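Local coordinates for iron binding protein FbpA (Mannheimia haemolytica, PDB 1Q35) that binds ferric iron in the periplasm and probably delivers it for uptake into the cell, as a member of the bacterial solute-binding protein family, at residues A[15-20]-A[263-268]; A[20-23]-A[29-32]; A[57-62]-A[299-304]; A[73-78]-A[248-253]. All blocks are in the same frame, centred on the assembly; numbering follows the deposited sequence.

Overall arrangement
Contacts 1, 2 and 4 form a cluster, with centres 13 to 18 Å apart, and they illustrate how a binding-protein lobe is assembled from distant pieces of chain. Helix 16-26 serves both contact 1 and contact 2, which share K20. Helices 243-254 and 256-266, consecutive in sequence, bring contacts 4 and 1 together, and M18 packs on L253 between them. Contact 2 closes locally within a beta-alpha-beta unit, whereas contact 4 is nested inside the long loop closed by contact 1. Contact 3 stands apart, its centre 23 to 28 Å from the others, near Y142. Contacts 1 and 3 thus approach the iron-site tyrosines from opposite sides of the chain's centre.

Contact 1 of 4, residues A[15-20]-A[263-268]; sequences IEPMLK and AELNHE
N266 ND2 is gripped twice, by E268 OE2 at 3.0 Å and by the carbonyl oxygen of L14, and the amide so fixed meets the methyl end of M18. The bond to E268 is nearly straight at 163° and lies close to the amide plane, so it helps hold the group's rotation. M18 CE then reaches N266 OD1 at 3.5 Å and stands almost as near to the ND2 and CG atoms of N266, lying over the amide rather than in line with it. The thioether gets there because its chain bends at chi2 (89°) and runs on extended through chi3, the two side chains arriving from opposite directions. Alongside, L265 CD1 meets the pyrrolidine ring of P17 at its rim, touching P17 CB at 3.5 Å and, less closely, P17 CG, the two side chains crossing obliquely. The first turn of helix 16-26 is thereby packed against the last turn of helix 256-266. Further on, E268 forms salt bridges with R10 and R101, which places N266 in a polar network. That network borders the iron site of this solute-binding fold, the N266 side chain lying about 5 Å from that of Y198.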
loop_
_atom_site.group_PDB
_atom_site.type_symbol
_atom_site.label_atom_id
_atom_site.label_comp_id
_atom_site.label_asym_id
_atom_site.label_seq_id
_atom_site.Cartn_x
_atom_site.Cartn_y
_atom_site.Cartn_z
ATOM N N ILE A 15 12.723 1.088 -2.498
ATOM C CA ILE A 15 12.857 2.507 -2.866
ATOM C C ILE A 15 14.283 2.958 -3.205
ATOM O O ILE A 15 14.460 3.881 -3.999
ATOM C CB ILE A 15 12.223 3.407 -1.766
ATOM C CG1 ILE A 15 11.955 4.829 -2.282
ATOM C CG2 ILE A 15 13.084 3.440 -0.517
ATOM C CD1 ILE A 15 11.010 4.914 -3.449
ATOM N N GLU A 16 15.291 2.307 -2.630
ATOM C CA GLU A 16 16.686 2.662 -2.887
ATOM C C GLU A 16 17.056 2.699 -4.372
ATOM O O GLU A 16 17.752 3.621 -4.780
ATOM C CB GLU A 16 17.636 1.738 -2.114
ATOM C CG GLU A 16 19.091 2.181 -2.088
ATOM C CD GLU A 16 19.950 1.244 -1.268
ATOM O OE1 GLU A 16 20.755 0.500 -1.869
ATOM O OE2 GLU A 16 19.813 1.246 -0.024
ATOM N N PRO A 17 16.633 1.731 -5.192
ATOM C CA PRO A 17 16.967 1.788 -6.624
ATOM C C PRO A 17 16.510 3.083 -7.301
ATOM O O PRO A 17 17.252 3.664 -8.094
ATOM C CB PRO A 17 16.237 0.572 -7.205
ATOM C CG PRO A 17 16.120 -0.368 -6.064
ATOM C CD PRO A 17 15.873 0.507 -4.862
ATOM N N MET A 18 15.305 3.536 -6.971
ATOM C CA MET A 18 14.771 4.765 -7.549
ATOM C C MET A 18 15.560 5.986 -7.087
ATOM O O MET A 18 15.849 6.877 -7.887
ATOM C CB MET A 18 13.294 4.949 -7.191
ATOM C CG MET A 18 12.381 3.848 -7.712
ATOM S SD MET A 18 12.229 2.494 -6.544
ATOM C CE MET A 18 11.589 1.216 -7.584
ATOM N N LEU A 19 15.901 6.020 -5.804
ATOM C CA LEU A 19 16.613 7.162 -5.232
ATOM C C LEU A 19 18.060 7.230 -5.709
ATOM O O LEU A 19 18.582 8.316 -5.937
ATOM C CB LEU A 19 16.557 7.125 -3.706
ATOM C CG LEU A 19 15.141 7.201 -3.124
ATOM C CD1 LEU A 19 15.181 7.047 -1.621
ATOM C CD2 LEU A 19 14.442 8.504 -3.516
ATOM N N LYS A 20 18.703 6.077 -5.877
ATOM C CA LYS A 20 20.078 6.021 -6.375
ATOM C C LYS A 20 20.145 6.493 -7.821
ATOM O O LYS A 20 21.082 7.192 -8.201
ATOM C CB LYS A 20 20.635 4.600 -6.271
ATOM C CG LYS A 20 20.905 4.146 -4.850
ATOM C CD LYS A 20 22.263 4.618 -4.348
ATOM C CE LYS A 20 22.782 3.755 -3.207
ATOM N NZ LYS A 20 22.234 4.174 -1.897
ATOM N N ALA A 263 7.696 -0.436 -11.942
ATOM C CA ALA A 263 7.055 -1.569 -12.611
ATOM C C ALA A 263 7.935 -2.817 -12.566
ATOM O O ALA A 263 7.486 -3.882 -12.152
ATOM C CB ALA A 263 6.729 -1.218 -14.051
ATOM N N GLU A 264 9.192 -2.669 -12.967
ATOM C CA GLU A 264 10.052 -3.821 -13.239
ATOM C C GLU A 264 10.733 -4.362 -12.001
ATOM O O GLU A 264 10.917 -5.573 -11.876
ATOM C CB GLU A 264 11.117 -3.463 -14.277
ATOM C CG GLU A 264 10.557 -3.139 -15.652
ATOM C CD GLU A 264 9.884 -4.323 -16.327
ATOM O OE1 GLU A 264 8.995 -4.085 -17.166
ATOM O OE2 GLU A 264 10.240 -5.481 -16.030
ATOM N N LEU A 265 11.123 -3.475 -11.089
ATOM C CA LEU A 265 11.803 -3.867 -9.859
ATOM C C LEU A 265 10.840 -4.157 -8.714
ATOM O O LEU A 265 11.062 -5.081 -7.938
ATOM C CB LEU A 265 12.792 -2.789 -9.414
ATOM C CG LEU A 265 13.900 -2.411 -10.396
ATOM C CD1 LEU A 265 14.843 -1.398 -9.761
ATOM C CD2 LEU A 265 14.672 -3.637 -10.872
ATOM N N ASN A 266 9.793 -3.352 -8.584
ATOM C CA ASN A 266 8.871 -3.498 -7.464
ATOM C C ASN A 266 7.612 -4.299 -7.787
ATOM O O ASN A 266 6.910 -4.694 -6.867
ATOM C CB ASN A 266 8.435 -2.134 -6.926
ATOM C CG ASN A 266 9.519 -1.419 -6.143
ATOM O OD1 ASN A 266 10.688 -1.817 -6.136
ATOM N ND2 ASN A 266 9.127 -0.334 -5.477
ATOM N N HIS A 267 7.306 -4.502 -9.068
ATOM C CA HIS A 267 6.076 -5.197 -9.480
ATOM C C HIS A 267 4.810 -4.475 -9.030
ATOM O O HIS A 267 3.791 -5.102 -8.742
ATOM C CB HIS A 267 6.111 -6.658 -9.032
ATOM C CG HIS A 267 7.247 -7.400 -9.641
ATOM N ND1 HIS A 267 7.265 -7.746 -10.974
ATOM C CD2 HIS A 267 8.438 -7.784 -9.129
ATOM C CE1 HIS A 267 8.407 -8.350 -11.246
ATOM N NE2 HIS A 267 9.135 -8.387 -10.146
ATOM N N GLU A 268 4.892 -3.143 -9.009
ATOM C CA GLU A 268 3.756 -2.282 -8.727
ATOM C C GLU A 268 3.165 -1.774 -10.032
ATOM O O GLU A 268 3.746 -1.940 -11.103
ATOM C CB GLU A 268 4.184 -1.108 -7.847
ATOM C CG GLU A 268 4.562 -1.521 -6.441
ATOM C CD GLU A 268 4.964 -0.340 -5.599
ATOM O OE1 GLU A 268 4.071 0.301 -4.997
ATOM O OE2 GLU A 268 6.174 -0.049 -5.549
#

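Contact 2 of 4, residues A[20-23]-A[29-32]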
loop_
_atom_site.group_PDB
_atom_site.type_symbol
_atom_site.label_atom_id
_atom_site.label_comp_id
_atom_site.label_asym_id
_atom_site.label_seq_id
_atom_site.Cartn_x
_atom_site.Cartn_y
_atom_site.Cartn_z
ATOM N N LYS A 20 18.703 6.077 -5.877
ATOM C CA LYS A 20 20.078 6.021 -6.375
ATOM C C LYS A 20 20.145 6.493 -7.821
ATOM O O LYS A 20 21.082 7.192 -8.201
ATOM C CB LYS A 20 20.635 4.600 -6.271
ATOM C CG LYS A 20 20.905 4.146 -4.850
ATOM C CD LYS A 20 22.263 4.618 -4.348
ATOM C CE LYS A 20 22.782 3.755 -3.207
ATOM N NZ LYS A 20 22.234 4.174 -1.897
ATOM N N ASN A 21 19.153 6.119 -8.624
ATOM C CA ASN A 21 19.066 6.584 -10.006
ATOM C C ASN A 21 18.802 8.086 -10.077
ATOM O O ASN A 21 19.334 8.768 -10.949
ATOM C CB ASN A 21 17.997 5.808 -10.781
ATOM C CG ASN A 21 18.530 4.509 -11.354
ATOM O OD1 ASN A 21 19.115 4.490 -12.438
ATOM N ND2 ASN A 21 18.340 3.417 -10.622
ATOM N N PHE A 22 17.993 8.598 -9.154
ATOM C CA PHE A 22 17.771 10.039 -9.030
ATOM C C PHE A 22 19.087 10.761 -8.746
ATOM O O PHE A 22 19.393 11.761 -9.386
ATOM C CB PHE A 22 16.750 10.336 -7.924
ATOM C CG PHE A 22 16.715 11.780 -7.495
ATOM C CD1 PHE A 22 16.058 12.732 -8.265
ATOM C CD2 PHE A 22 17.322 12.182 -6.312
ATOM C CE1 PHE A 22 16.018 14.066 -7.864
ATOM C CE2 PHE A 22 17.281 13.517 -5.911
ATOM C CZ PHE A 22 16.623 14.448 -6.689
ATOM N N GLU A 23 19.859 10.248 -7.793
ATOM C CA GLU A 23 21.143 10.849 -7.422
ATOM C C GLU A 23 22.108 10.892 -8.603
ATOM O O GLU A 23 22.795 11.891 -8.815
ATOM C CB GLU A 23 21.791 10.074 -6.275
ATOM C CG GLU A 23 21.148 10.290 -4.922
ATOM C CD GLU A 23 21.876 9.552 -3.819
ATOM O OE1 GLU A 23 22.035 8.319 -3.931
ATOM O OE2 GLU A 23 22.299 10.199 -2.846
ATOM N N LYS A 29 22.143 15.049 -3.870
ATOM C CA LYS A 29 22.377 14.088 -2.795
ATOM C C LYS A 29 21.088 13.816 -2.029
ATOM O O LYS A 29 20.399 14.742 -1.621
ATOM C CB LYS A 29 23.445 14.632 -1.834
ATOM C CG LYS A 29 23.605 13.879 -0.515
ATOM C CD LYS A 29 24.209 12.502 -0.713
ATOM C CE LYS A 29 24.519 11.841 0.625
ATOM N NZ LYS A 29 25.199 10.531 0.455
ATOM N N VAL A 30 20.782 12.536 -1.822
ATOM C CA VAL A 30 19.638 12.127 -1.021
ATOM C C VAL A 30 20.114 11.733 0.366
ATOM O O VAL A 30 20.946 10.838 0.511
ATOM C CB VAL A 30 18.895 10.927 -1.658
ATOM C CG1 VAL A 30 17.826 10.372 -0.711
ATOM C CG2 VAL A 30 18.275 11.331 -2.983
ATOM N N ASN A 31 19.594 12.418 1.379
ATOM C CA ASN A 31 19.714 11.985 2.762
ATOM C C ASN A 31 18.422 11.286 3.114
ATOM O O ASN A 31 17.352 11.851 2.930
ATOM C CB ASN A 31 19.930 13.176 3.696
ATOM C CG ASN A 31 21.081 14.052 3.261
ATOM O OD1 ASN A 31 22.182 13.566 3.006
ATOM N ND2 ASN A 31 20.829 15.352 3.164
ATOM N N ILE A 32 18.507 10.056 3.602
ATOM C CA ILE A 32 17.303 9.277 3.859
ATOM C C ILE A 32 17.264 8.725 5.279
ATOM O O ILE A 32 18.261 8.220 5.798
ATOM C CB ILE A 32 17.132 8.156 2.803
ATOM C CG1 ILE A 32 15.777 7.452 2.986
ATOM C CG2 ILE A 32 18.288 7.158 2.857
ATOM C CD1 ILE A 32 15.172 6.960 1.702
HETATM O O HOH W 1 23.091 9.224 -0.566
#
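E23 reaches from helix 16-26 to V30 and K29 on strand 29-34, and its side chain can be read outward atom by atom. CB starts out toward the strand, with CG beside the backbone N (chi1 -74°). E23 CG rests against the V30 methyl CG2 at 3.6 Å. From there the chain is extended, crossing the valine at about a right angle and carrying E23 CD over V30 CB at 3.9 Å. At the tip, OE2 of E23 accepts the backbone N-H of V30 at 3.0 Å in a nearly straight bond (169°), met on the anti side and 29° out of the carboxylate plane. The same oxygen takes a bond from a water at 2.6 Å. That water also donates to V30 O and accepts from K29 NZ, whose aliphatic chain runs beside the glutamate in the same direction. On the inner flank F22 presents its ring edge, CD2 lying 3.6 Å from V30 CG2, while L249 of helix 243-254 packs on the phenyl group. The pairing joins helix and second strand of the beta-alpha-beta unit 3-8, 16-26, 29-34, in which K29 and N31 bond to strand 3-8. With E23 OE2 and K29 NZ 4.4 Å apart, the charges are too distant for a salt bridge. Their attraction is probably relayed through the water, while the carboxylate serves the V30 amide that faces the helix.

Contact 3 of 4, residues A[57-62]-A[299-304]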
loop_
_atom_site.group_PDB
_atom_site.type_symbol
_atom_site.label_atom_id
_atom_site.label_comp_id
_atom_site.label_asym_id
_atom_site.label_seq_id
_atom_site.Cartn_x
_atom_site.Cartn_y
_atom_site.Cartn_z
ATOM N N THR A 57 5.270 7.737 1.217
ATOM C CA THR A 57 4.222 6.994 1.908
ATOM C C THR A 57 3.833 5.710 1.176
ATOM O O THR A 57 4.151 5.526 -0.003
ATOM C CB THR A 57 2.987 7.894 2.029
ATOM O OG1 THR A 57 2.639 8.390 0.730
ATOM C CG2 THR A 57 3.297 9.140 2.852
ATOM N N VAL A 58 3.120 4.842 1.891
ATOM C CA VAL A 58 2.632 3.578 1.337
ATOM C C VAL A 58 1.127 3.412 1.512
ATOM O O VAL A 58 0.595 2.324 1.288
ATOM C CB VAL A 58 3.347 2.356 1.981
ATOM C CG1 VAL A 58 4.824 2.374 1.649
ATOM C CG2 VAL A 58 3.135 2.314 3.484
ATOM N N ASP A 59 0.435 4.476 1.908
ATOM C CA ASP A 59 -0.977 4.379 2.258
ATOM C C ASP A 59 -1.640 5.752 2.115
ATOM O O ASP A 59 -1.115 6.751 2.611
ATOM C CB ASP A 59 -1.080 3.838 3.689
ATOM C CG ASP A 59 -2.462 3.963 4.280
ATOM O OD1 ASP A 59 -3.461 3.647 3.585
ATOM O OD2 ASP A 59 -2.625 4.368 5.452
ATOM N N ILE A 60 -2.787 5.799 1.447
ATOM C CA ILE A 60 -3.545 7.043 1.312
ATOM C C ILE A 60 -3.952 7.601 2.668
ATOM O O ILE A 60 -3.987 8.817 2.845
ATOM C CB ILE A 60 -4.793 6.854 0.413
ATOM C CG1 ILE A 60 -5.523 8.188 0.209
ATOM C CG2 ILE A 60 -5.767 5.823 0.999
ATOM C CD1 ILE A 60 -4.739 9.218 -0.571
ATOM N N SER A 61 -4.255 6.740 3.633
ATOM C CA SER A 61 -4.690 7.245 4.924
ATOM C C SER A 61 -3.570 7.994 5.651
ATOM O O SER A 61 -3.830 9.013 6.285
ATOM C CB SER A 61 -5.290 6.134 5.773
ATOM O OG SER A 61 -6.437 5.609 5.126
ATOM N N ARG A 62 -2.329 7.523 5.533
ATOM C CA ARG A 62 -1.181 8.259 6.072
ATOM C C ARG A 62 -0.991 9.590 5.350
ATOM O O ARG A 62 -0.705 10.614 5.981
ATOM C CB ARG A 62 0.104 7.436 5.967
ATOM C CG ARG A 62 1.343 8.117 6.556
ATOM C CD ARG A 62 1.351 8.213 8.071
ATOM N NE ARG A 62 1.760 6.959 8.692
ATOM C CZ ARG A 62 1.746 6.723 10.000
ATOM N NH1 ARG A 62 2.140 5.541 10.453
ATOM N NH2 ARG A 62 1.352 7.653 10.862
ATOM N N LYS A 299 -11.017 8.877 4.701
ATOM C CA LYS A 299 -12.085 9.462 5.512
ATOM C C LYS A 299 -12.591 8.505 6.584
ATOM O O LYS A 299 -13.033 8.927 7.650
ATOM C CB LYS A 299 -13.238 9.836 4.561
ATOM C CG LYS A 299 -14.539 10.343 5.153
ATOM C CD LYS A 299 -15.509 10.700 4.013
ATOM C CE LYS A 299 -16.110 9.470 3.297
ATOM N NZ LYS A 299 -16.933 9.854 2.098
ATOM N N ASN A 300 -12.524 7.212 6.290
ATOM C CA ASN A 300 -13.059 6.175 7.166
ATOM C C ASN A 300 -12.005 5.449 7.998
ATOM O O ASN A 300 -12.337 4.501 8.713
ATOM C CB ASN A 300 -13.835 5.151 6.332
ATOM C CG ASN A 300 -15.057 5.745 5.696
ATOM O OD1 ASN A 300 -15.982 6.165 6.381
ATOM N ND2 ASN A 300 -15.062 5.812 4.377
ATOM N N TYR A 301 -10.751 5.883 7.922
ATOM C CA TYR A 301 -9.667 5.203 8.631
ATOM C C TYR A 301 -9.881 5.153 10.148
ATOM O O TYR A 301 -9.727 4.106 10.766
ATOM C CB TYR A 301 -8.322 5.861 8.317
ATOM C CG TYR A 301 -7.134 5.046 8.784
ATOM C CD1 TYR A 301 -6.526 4.121 7.933
ATOM C CD2 TYR A 301 -6.622 5.187 10.069
ATOM C CE1 TYR A 301 -5.437 3.372 8.338
ATOM C CE2 TYR A 301 -5.530 4.421 10.495
ATOM C CZ TYR A 301 -4.950 3.520 9.619
ATOM O OH TYR A 301 -3.874 2.759 10.029
ATOM N N GLU A 302 -10.236 6.286 10.744
ATOM C CA GLU A 302 -10.443 6.373 12.186
ATOM C C GLU A 302 -11.533 5.410 12.649
ATOM O O GLU A 302 -11.367 4.696 13.638
ATOM C CB GLU A 302 -10.793 7.818 12.567
ATOM C CG GLU A 302 -11.128 8.062 14.027
ATOM C CD GLU A 302 -11.352 9.534 14.318
ATOM O OE1 GLU A 302 -10.598 10.104 15.138
ATOM O OE2 GLU A 302 -12.279 10.123 13.721
ATOM N N ALA A 303 -12.645 5.385 11.925
ATOM C CA ALA A 303 -13.748 4.494 12.253
ATOM C C ALA A 303 -13.333 3.026 12.125
ATOM O O ALA A 303 -13.718 2.194 12.942
ATOM C CB ALA A 303 -14.945 4.784 11.365
ATOM N N ALA A 304 -12.537 2.710 11.108
ATOM C CA ALA A 304 -12.067 1.344 10.886
ATOM C C ALA A 304 -11.136 0.901 12.011
ATOM O O ALA A 304 -11.239 -0.220 12.495
ATOM C CB ALA A 304 -11.363 1.235 9.543
#
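The ring of Y301 meets S61 obliquely, joining the start of helix 301-311 to the first turn of helix 60-68 in this periplasmic binding-protein fold. The meeting is tight: Y301 CD1 stands 3.2 Å from S61 OG and equally close to S61 CB. The serine sits by the near half of the ring, with S61 OG also 3.7 Å from Y301 CB. Since CG of Y301 is anti to the backbone N (chi1 -168°), the phenol extends across S61 and on past D59. The hydroxyl of S61 has its polar partner in S145 OG, on helix 141-168, and the tyrosine touches that same helix through S141, V144 and S145. D59, buried and farther out along the ring, is the N-cap of helix 60-68. Its OD1 accepts from S61 N and its OD2 from R62 N, each at 3.2 Å and each donor coming from above the carboxylate plane. OD1 is also bonded to S145 OG and N230 ND2, so the cap is anchored from several directions. The D59 side chain lies about 5 Å from that of the iron ligand Y142. Toward the tyrosine its closest approach is OD2 to Y301 CE1 at 4.2 Å, the carboxylate and ring planes being 42° apart.

Contact 4 of 4, residues A[73-78]-A[248-253]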
loop_
_atom_site.group_PDB
_atom_site.type_symbol
_atom_site.label_atom_id
_atom_site.label_comp_id
_atom_site.label_asym_id
_atom_site.label_seq_id
_atom_site.Cartn_x
_atom_site.Cartn_y
_atom_site.Cartn_z
ATOM N N GLN A 73 2.698 21.062 1.730
ATOM C CA GLN A 73 2.494 22.289 0.961
ATOM C C GLN A 73 2.094 21.988 -0.476
ATOM O O GLN A 73 2.349 20.897 -0.996
ATOM C CB GLN A 73 3.737 23.184 0.996
ATOM C CG GLN A 73 5.002 22.579 0.411
ATOM C CD GLN A 73 6.125 23.602 0.350
ATOM O OE1 GLN A 73 5.997 24.625 -0.329
ATOM N NE2 GLN A 73 7.201 23.355 1.077
ATOM N N LYS A 74 1.473 22.974 -1.113
ATOM C CA LYS A 74 0.976 22.843 -2.471
ATOM C C LYS A 74 2.105 22.938 -3.486
ATOM O O LYS A 74 2.933 23.852 -3.427
ATOM C CB LYS A 74 -0.063 23.927 -2.760
ATOM C CG LYS A 74 -1.301 23.823 -1.891
ATOM C CD LYS A 74 -2.228 25.014 -2.071
ATOM C CE LYS A 74 -2.902 25.011 -3.428
ATOM N NZ LYS A 74 -4.216 25.717 -3.386
ATOM N N ILE A 75 2.124 21.993 -4.421
ATOM C CA ILE A 75 3.127 21.930 -5.471
ATOM C C ILE A 75 2.429 21.980 -6.820
ATOM O O ILE A 75 1.638 21.096 -7.160
ATOM C CB ILE A 75 3.949 20.628 -5.362
ATOM C CG1 ILE A 75 4.583 20.489 -3.972
ATOM C CG2 ILE A 75 5.002 20.571 -6.465
ATOM C CD1 ILE A 75 5.607 21.562 -3.625
ATOM N N ASP A 76 2.729 23.026 -7.582
ATOM C CA ASP A 76 2.161 23.228 -8.903
ATOM C C ASP A 76 3.274 23.001 -9.919
ATOM O O ASP A 76 4.134 23.859 -10.116
ATOM C CB ASP A 76 1.600 24.650 -8.998
ATOM C CG ASP A 76 0.941 24.946 -10.334
ATOM O OD1 ASP A 76 0.685 24.010 -11.123
ATOM O OD2 ASP A 76 0.634 26.110 -10.675
ATOM N N SER A 77 3.254 21.825 -10.543
ATOM C CA SER A 77 4.288 21.384 -11.469
ATOM C C SER A 77 3.649 20.875 -12.755
ATOM O O SER A 77 2.768 20.023 -12.714
ATOM C CB SER A 77 5.102 20.251 -10.833
ATOM O OG SER A 77 5.851 19.552 -11.810
ATOM N N LYS A 78 4.100 21.395 -13.892
ATOM C CA LYS A 78 3.634 20.933 -15.200
ATOM C C LYS A 78 4.056 19.486 -15.451
ATOM O O LYS A 78 3.368 18.751 -16.154
ATOM C CB LYS A 78 4.168 21.806 -16.353
ATOM C CG LYS A 78 4.519 23.266 -16.025
ATOM C CD LYS A 78 6.031 23.528 -16.112
ATOM C CE LYS A 78 6.840 22.770 -15.055
ATOM N NZ LYS A 78 6.550 23.228 -13.670
ATOM N N LYS A 248 12.173 18.481 -7.703
ATOM C CA LYS A 248 12.887 17.698 -8.708
ATOM C C LYS A 248 12.830 16.195 -8.410
ATOM O O LYS A 248 12.720 15.391 -9.331
ATOM C CB LYS A 248 14.332 18.176 -8.845
ATOM C CG LYS A 248 14.444 19.503 -9.597
ATOM C CD LYS A 248 15.866 20.032 -9.652
ATOM C CE LYS A 248 15.942 21.314 -10.478
ATOM N NZ LYS A 248 17.117 22.160 -10.125
ATOM N N LEU A 249 12.888 15.825 -7.135
ATOM C CA LEU A 249 12.779 14.417 -6.748
ATOM C C LEU A 249 11.404 13.842 -7.087
ATOM O O LEU A 249 11.320 12.768 -7.689
ATOM C CB LEU A 249 13.083 14.219 -5.264
ATOM C CG LEU A 249 12.880 12.789 -4.738
ATOM C CD1 LEU A 249 13.684 11.766 -5.532
ATOM C CD2 LEU A 249 13.240 12.711 -3.282
ATOM N N ILE A 250 10.327 14.531 -6.726
ATOM C CA ILE A 250 9.007 13.960 -6.974
ATOM C C ILE A 250 8.669 13.982 -8.467
ATOM O O ILE A 250 8.031 13.062 -8.966
ATOM C CB ILE A 250 7.904 14.572 -6.062
ATOM C CG1 ILE A 250 7.574 16.022 -6.403
ATOM C CG2 ILE A 250 8.316 14.473 -4.605
ATOM C CD1 ILE A 250 6.341 16.512 -5.681
ATOM N N GLU A 251 9.151 14.992 -9.190
ATOM C CA GLU A 251 9.046 15.009 -10.645
ATOM C C GLU A 251 9.793 13.824 -11.258
ATOM O O GLU A 251 9.290 13.177 -12.172
ATOM C CB GLU A 251 9.577 16.334 -11.212
ATOM C CG GLU A 251 8.642 17.508 -10.947
ATOM C CD GLU A 251 9.191 18.857 -11.392
ATOM O OE1 GLU A 251 8.373 19.775 -11.598
ATOM O OE2 GLU A 251 10.422 19.005 -11.523
ATOM N N TYR A 252 10.980 13.536 -10.740
ATOM C CA TYR A 252 11.768 12.394 -11.205
ATOM C C TYR A 252 11.029 11.077 -10.963
ATOM O O TYR A 252 10.970 10.222 -11.847
ATOM C CB TYR A 252 13.126 12.342 -10.501
ATOM C CG TYR A 252 14.038 11.252 -11.026
ATOM C CD1 TYR A 252 14.008 9.970 -10.486
ATOM C CD2 TYR A 252 14.922 11.502 -12.070
ATOM C CE1 TYR A 252 14.833 8.964 -10.970
ATOM C CE2 TYR A 252 15.755 10.507 -12.560
ATOM C CZ TYR A 252 15.707 9.241 -12.003
ATOM O OH TYR A 252 16.529 8.251 -12.489
ATOM N N LEU A 253 10.467 10.919 -9.770
ATOM C CA LEU A 253 9.772 9.680 -9.417
ATOM C C LEU A 253 8.515 9.476 -10.264
ATOM O O LEU A 253 8.080 8.333 -10.449
ATOM C CB LEU A 253 9.440 9.640 -7.921
ATOM C CG LEU A 253 10.657 9.545 -6.995
ATOM C CD1 LEU A 253 10.248 9.693 -5.539
ATOM C CD2 LEU A 253 11.434 8.247 -7.204
HETATM O O HOH W 2 8.220 22.500 -11.491
#
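The carboxylate of E251 is the flat group that S77 meets, and it is engaged at the outer end of OE1 rather than over a face. S77 OG donates to the anti lone pair of E251 OE1, the one turned away from OE2, across a very short 2.5 Å. A water donates to E251 OE1 as well, at 2.7 Å, but arrives from the flank nearer OE2, so that the two donors come to the oxygen from different sides. The glutamate chain is extended beyond CG, which carries the carboxylate clear of helix 243-254 and up to the loop 73-78. S77 holds its hydroxyl anti to the backbone N (chi1 164°), and this places OG to work in two directions at once: while it gives its proton to E251, it accepts from L80 N. It is thus the N-cap of helix 78-83, and its bond to a glutamate of another helix probably helps fix the rotation of the capping hydroxyl. The same arrangement ties helix 78-83 to helix 243-254 in one lobe of the binding-protein fold. K78 starts out away from the helix, but its chain curls back toward E251, its NZ lying 4.4 Å from E251 OE1, beyond salt-bridge range. The water closes that gap by accepting from K78 NZ at 2.8 Å, and the nearby ammonium probably helps stabilise the negative charge. Beside this polar cluster, I75 CG2 approaches I250 CD1 at 4.3 Å, a loose apolar touch. I236 of strand 228-236 and L80 of helix 78-83 each pack against both isoleucines.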